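Long-range contact in choline/ethanolamine kinase family protein (PDB 3DXQ), which probably phosphorylates ethanolamine or a related small alcohol as a member of the phosphotransferase enzyme family: residues 247-259 with 271-285. Residues are numbered along the deposited sequence; the frame is centred on the assembly and turned at random.
Sequences KAMCDLLWTLWGL and FRAYADGRFARCKAL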
# COMPACT_ATOMS: atom_id res chain seq x y z
N LYS A 247 -8.64 -7.90 2.86
CA LYS A 247 -7.53 -8.84 2.78
C LYS A 247 -7.71 -9.69 1.52
O LYS A 247 -6.79 -9.82 0.72
CB LYS A 247 -7.47 -9.76 4.00
CG LYS A 247 -6.69 -9.25 5.21
CD LYS A 247 -6.93 -10.20 6.38
CE LYS A 247 -5.70 -10.44 7.22
NZ LYS A 247 -5.99 -11.19 8.49
N ALA A 248 -8.90 -10.24 1.33
CA ALA A 248 -9.17 -11.09 0.16
C ALA A 248 -9.11 -10.30 -1.14
O ALA A 248 -8.44 -10.71 -2.08
CB ALA A 248 -10.53 -11.82 0.30
N MSE A 249 -9.80 -9.17 -1.20
CA MSE A 249 -9.84 -8.37 -2.43
C MSE A 249 -8.49 -7.80 -2.82
O MSE A 249 -8.21 -7.64 -4.00
CB MSE A 249 -10.84 -7.22 -2.31
CG MSE A 249 -12.29 -7.64 -2.29
SE MSE A 249 -12.71 -9.04 -3.61
CE MSE A 249 -14.55 -8.64 -3.85
N CYS A 250 -7.69 -7.46 -1.82
CA CYS A 250 -6.34 -6.95 -2.04
C CYS A 250 -5.49 -7.98 -2.76
O CYS A 250 -4.87 -7.69 -3.76
CB CYS A 250 -5.71 -6.62 -0.69
SG CYS A 250 -4.17 -5.75 -0.82
N ASP A 251 -5.49 -9.20 -2.26
CA ASP A 251 -4.79 -10.29 -2.94
C ASP A 251 -5.31 -10.50 -4.35
O ASP A 251 -4.53 -10.73 -5.28
CB ASP A 251 -4.92 -11.60 -2.17
CG ASP A 251 -3.78 -11.85 -1.19
OD1 ASP A 251 -2.68 -11.31 -1.38
OD2 ASP A 251 -3.99 -12.62 -0.24
N LEU A 252 -6.63 -10.45 -4.52
CA LEU A 252 -7.23 -10.68 -5.83
C LEU A 252 -6.78 -9.63 -6.85
O LEU A 252 -6.44 -9.97 -7.98
CB LEU A 252 -8.76 -10.67 -5.74
CG LEU A 252 -9.49 -10.96 -7.05
CD1 LEU A 252 -9.17 -12.34 -7.55
CD2 LEU A 252 -10.97 -10.82 -6.85
N LEU A 253 -6.82 -8.37 -6.43
CA LEU A 253 -6.43 -7.24 -7.28
C LEU A 253 -5.05 -7.47 -7.86
O LEU A 253 -4.86 -7.49 -9.08
CB LEU A 253 -6.43 -5.93 -6.48
CG LEU A 253 -6.00 -4.69 -7.25
CD1 LEU A 253 -7.02 -4.43 -8.35
CD2 LEU A 253 -5.84 -3.47 -6.34
N TRP A 254 -4.09 -7.67 -6.97
CA TRP A 254 -2.71 -7.89 -7.35
C TRP A 254 -2.53 -9.21 -8.10
O TRP A 254 -1.75 -9.28 -9.04
CB TRP A 254 -1.81 -7.80 -6.13
CG TRP A 254 -1.71 -6.39 -5.63
CD1 TRP A 254 -2.23 -5.88 -4.48
CD2 TRP A 254 -1.05 -5.31 -6.29
NE1 TRP A 254 -1.93 -4.55 -4.37
CE2 TRP A 254 -1.20 -4.17 -5.47
CE3 TRP A 254 -0.33 -5.20 -7.49
CZ2 TRP A 254 -0.67 -2.94 -5.82
CZ3 TRP A 254 0.19 -3.97 -7.84
CH2 TRP A 254 0.03 -2.86 -7.00
N THR A 255 -3.24 -10.25 -7.69
CA THR A 255 -3.15 -11.52 -8.43
C THR A 255 -3.41 -11.29 -9.92
O THR A 255 -2.61 -11.70 -10.76
CB THR A 255 -4.16 -12.53 -7.92
OG1 THR A 255 -3.74 -13.00 -6.63
CG2 THR A 255 -4.27 -13.72 -8.87
N LEU A 256 -4.53 -10.62 -10.23
CA LEU A 256 -4.91 -10.32 -11.61
C LEU A 256 -3.88 -9.45 -12.32
O LEU A 256 -3.57 -9.68 -13.49
CB LEU A 256 -6.28 -9.64 -11.65
CG LEU A 256 -7.48 -10.47 -11.20
CD1 LEU A 256 -8.73 -9.62 -11.19
CD2 LEU A 256 -7.67 -11.68 -12.08
N TRP A 257 -3.37 -8.45 -11.61
CA TRP A 257 -2.29 -7.59 -12.13
C TRP A 257 -1.04 -8.40 -12.51
O TRP A 257 -0.43 -8.16 -13.56
CB TRP A 257 -1.91 -6.56 -11.07
CG TRP A 257 -0.74 -5.72 -11.43
CD1 TRP A 257 -0.77 -4.56 -12.13
CD2 TRP A 257 0.63 -5.95 -11.07
NE1 TRP A 257 0.50 -4.04 -12.24
CE2 TRP A 257 1.38 -4.88 -11.59
CE3 TRP A 257 1.29 -6.96 -10.36
CZ2 TRP A 257 2.78 -4.78 -11.43
CZ3 TRP A 257 2.68 -6.87 -10.19
CH2 TRP A 257 3.41 -5.78 -10.73
N GLY A 258 -0.67 -9.33 -11.63
CA GLY A 258 0.48 -10.21 -11.83
C GLY A 258 0.33 -11.14 -13.02
O GLY A 258 1.31 -11.45 -13.70
N LEU A 259 -0.90 -11.59 -13.28
CA LEU A 259 -1.18 -12.38 -14.48
C LEU A 259 -1.00 -11.53 -15.75
O LEU A 259 -0.49 -12.02 -16.77
CB LEU A 259 -2.58 -13.01 -14.43
CG LEU A 259 -2.69 -14.36 -13.70
CD1 LEU A 259 -2.10 -14.28 -12.32
CD2 LEU A 259 -4.12 -14.86 -13.62
N PHE A 271 6.51 -13.69 -12.30
CA PHE A 271 5.09 -13.40 -12.16
C PHE A 271 4.21 -14.65 -12.07
O PHE A 271 3.28 -14.70 -11.25
CB PHE A 271 4.64 -12.42 -13.25
CG PHE A 271 5.20 -11.02 -13.06
CD1 PHE A 271 4.67 -10.18 -12.09
CD2 PHE A 271 6.26 -10.56 -13.83
CE1 PHE A 271 5.19 -8.88 -11.89
CE2 PHE A 271 6.78 -9.26 -13.64
CZ PHE A 271 6.24 -8.43 -12.67
N ARG A 272 4.53 -15.68 -12.85
CA ARG A 272 3.82 -16.97 -12.74
C ARG A 272 3.83 -17.49 -11.29
O ARG A 272 2.94 -18.25 -10.92
CB ARG A 272 4.44 -18.03 -13.67
N ALA A 273 4.83 -17.08 -10.50
CA ALA A 273 4.93 -17.40 -9.07
C ALA A 273 4.12 -16.42 -8.22
O ALA A 273 3.18 -16.83 -7.56
CB ALA A 273 6.39 -17.40 -8.63
N TYR A 274 4.51 -15.13 -8.24
CA TYR A 274 3.86 -14.03 -7.48
C TYR A 274 2.34 -14.15 -7.53
O TYR A 274 1.67 -14.15 -6.50
CB TYR A 274 4.28 -12.69 -8.08
CG TYR A 274 3.74 -11.44 -7.42
CD1 TYR A 274 2.51 -10.91 -7.78
CD2 TYR A 274 4.49 -10.75 -6.47
CE1 TYR A 274 2.02 -9.75 -7.20
CE2 TYR A 274 4.01 -9.58 -5.87
CZ TYR A 274 2.78 -9.08 -6.25
OH TYR A 274 2.31 -7.92 -5.66
N ALA A 275 1.82 -14.28 -8.75
CA ALA A 275 0.39 -14.44 -8.98
C ALA A 275 -0.19 -15.66 -8.26
O ALA A 275 -1.18 -15.55 -7.54
CB ALA A 275 0.13 -14.56 -10.46
N ASP A 276 0.44 -16.82 -8.44
CA ASP A 276 -0.04 -18.07 -7.82
C ASP A 276 -0.04 -18.00 -6.30
O ASP A 276 -0.91 -18.60 -5.65
CB ASP A 276 0.82 -19.27 -8.25
CG ASP A 276 0.53 -19.72 -9.67
OD1 ASP A 276 -0.53 -19.34 -10.21
OD2 ASP A 276 1.36 -20.45 -10.25
N GLY A 277 0.93 -17.28 -5.74
CA GLY A 277 1.04 -17.15 -4.29
C GLY A 277 -0.14 -16.40 -3.73
O GLY A 277 -0.91 -16.96 -2.93
N ARG A 278 -0.30 -15.16 -4.20
CA ARG A 278 -1.34 -14.25 -3.72
C ARG A 278 -2.74 -14.77 -3.98
O ARG A 278 -3.66 -14.48 -3.22
CB ARG A 278 -1.20 -12.86 -4.34
CG ARG A 278 0.18 -12.26 -4.19
CD ARG A 278 0.16 -10.74 -4.28
NE ARG A 278 -0.52 -10.16 -3.12
CZ ARG A 278 -0.53 -8.87 -2.80
NH1 ARG A 278 0.13 -7.99 -3.53
NH2 ARG A 278 -1.19 -8.47 -1.72
N PHE A 279 -2.91 -15.53 -5.05
CA PHE A 279 -4.21 -16.10 -5.35
C PHE A 279 -4.55 -17.20 -4.36
O PHE A 279 -5.62 -17.19 -3.76
CB PHE A 279 -4.26 -16.67 -6.76
CG PHE A 279 -5.58 -17.25 -7.11
CD1 PHE A 279 -6.60 -16.44 -7.59
CD2 PHE A 279 -5.84 -18.60 -6.91
CE1 PHE A 279 -7.84 -16.97 -7.90
CE2 PHE A 279 -7.07 -19.14 -7.22
CZ PHE A 279 -8.08 -18.33 -7.71
N ALA A 280 -3.63 -18.15 -4.20
CA ALA A 280 -3.83 -19.31 -3.32
C ALA A 280 -4.14 -18.89 -1.89
O ALA A 280 -4.98 -19.50 -1.22
CB ALA A 280 -2.61 -20.20 -3.35
N ARG A 281 -3.47 -17.84 -1.42
CA ARG A 281 -3.72 -17.28 -0.10
C ARG A 281 -5.15 -16.72 -0.04
O ARG A 281 -5.89 -16.96 0.92
CB ARG A 281 -2.70 -16.17 0.20
CG ARG A 281 -2.85 -15.50 1.55
CD ARG A 281 -1.61 -14.71 1.90
NE ARG A 281 -1.35 -13.66 0.92
CZ ARG A 281 -0.23 -12.96 0.83
NH1 ARG A 281 0.77 -13.18 1.66
NH2 ARG A 281 -0.11 -12.03 -0.11
N CYS A 282 -5.50 -15.96 -1.07
CA CYS A 282 -6.81 -15.37 -1.22
C CYS A 282 -7.89 -16.43 -1.21
O CYS A 282 -8.83 -16.37 -0.41
CB CYS A 282 -6.87 -14.61 -2.53
SG CYS A 282 -8.50 -14.07 -2.92
N LYS A 283 -7.74 -17.41 -2.10
CA LYS A 283 -8.67 -18.51 -2.23
C LYS A 283 -8.79 -19.23 -0.89
O LYS A 283 -9.89 -19.66 -0.51
CB LYS A 283 -8.20 -19.46 -3.33
CG LYS A 283 -8.99 -20.77 -3.48
CD LYS A 283 -8.38 -21.65 -4.60
CE LYS A 283 -8.72 -23.13 -4.44
NZ LYS A 283 -10.16 -23.35 -4.46
N ALA A 284 -7.67 -19.38 -0.19
CA ALA A 284 -7.67 -20.04 1.12
C ALA A 284 -8.56 -19.29 2.10
O ALA A 284 -9.42 -19.90 2.76
CB ALA A 284 -6.26 -20.14 1.68
N LEU A 285 -8.36 -17.97 2.15
CA LEU A 285 -9.13 -17.11 3.04
C LEU A 285 -10.61 -17.16 2.73
O LEU A 285 -11.43 -17.32 3.63
CB LEU A 285 -8.63 -15.66 2.93
CG LEU A 285 -9.26 -14.65 3.88
CD1 LEU A 285 -9.14 -15.13 5.32
CD2 LEU A 285 -8.62 -13.30 3.69
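An antiparallel helical hairpin in the helix-rich half of this kinase-like fold brings Asp251 of segment 247-259 against Arg278 and Arg281 of segment 271-285, an example of one buried carboxylate tying two helices together. The segment axes approach to 8.2 Å, with their directions 159° apart. Arg281 lies nearly coplanar with the carboxylate and grips it side-on: NH2 reaches the syn lone pair of Asp251 OD1 at 3.0 Å, while NE bonds to OD2 at 3.1 Å. Arg278 stands almost perpendicular to that carboxylate, its NE and NH2 both converging on OD1, which thus accepts three bonds. A bend at chi3 (68°) turns the Arg278 guanidinium alongside the Trp254 ring, their planes 7° apart, with NH1 lying nearest Trp254 CB and CG. The same NH1 donates to Tyr274 OH at 3.0 Å, helping to fix the group's rotation. Beyond this network, Thr255 CG2 packs on Phe279 CB, and Trp257 CZ3 meets Phe271 CE1, the two rings set obliquely. Near the other end, Leu285 CD2 rests against Lys247 CB. Glu215 of helix 206-215 is a second partner for Arg278, while Tyr137 of helix 130-141 touches Trp257 and Val155 of helix 152-167 touches Phe279.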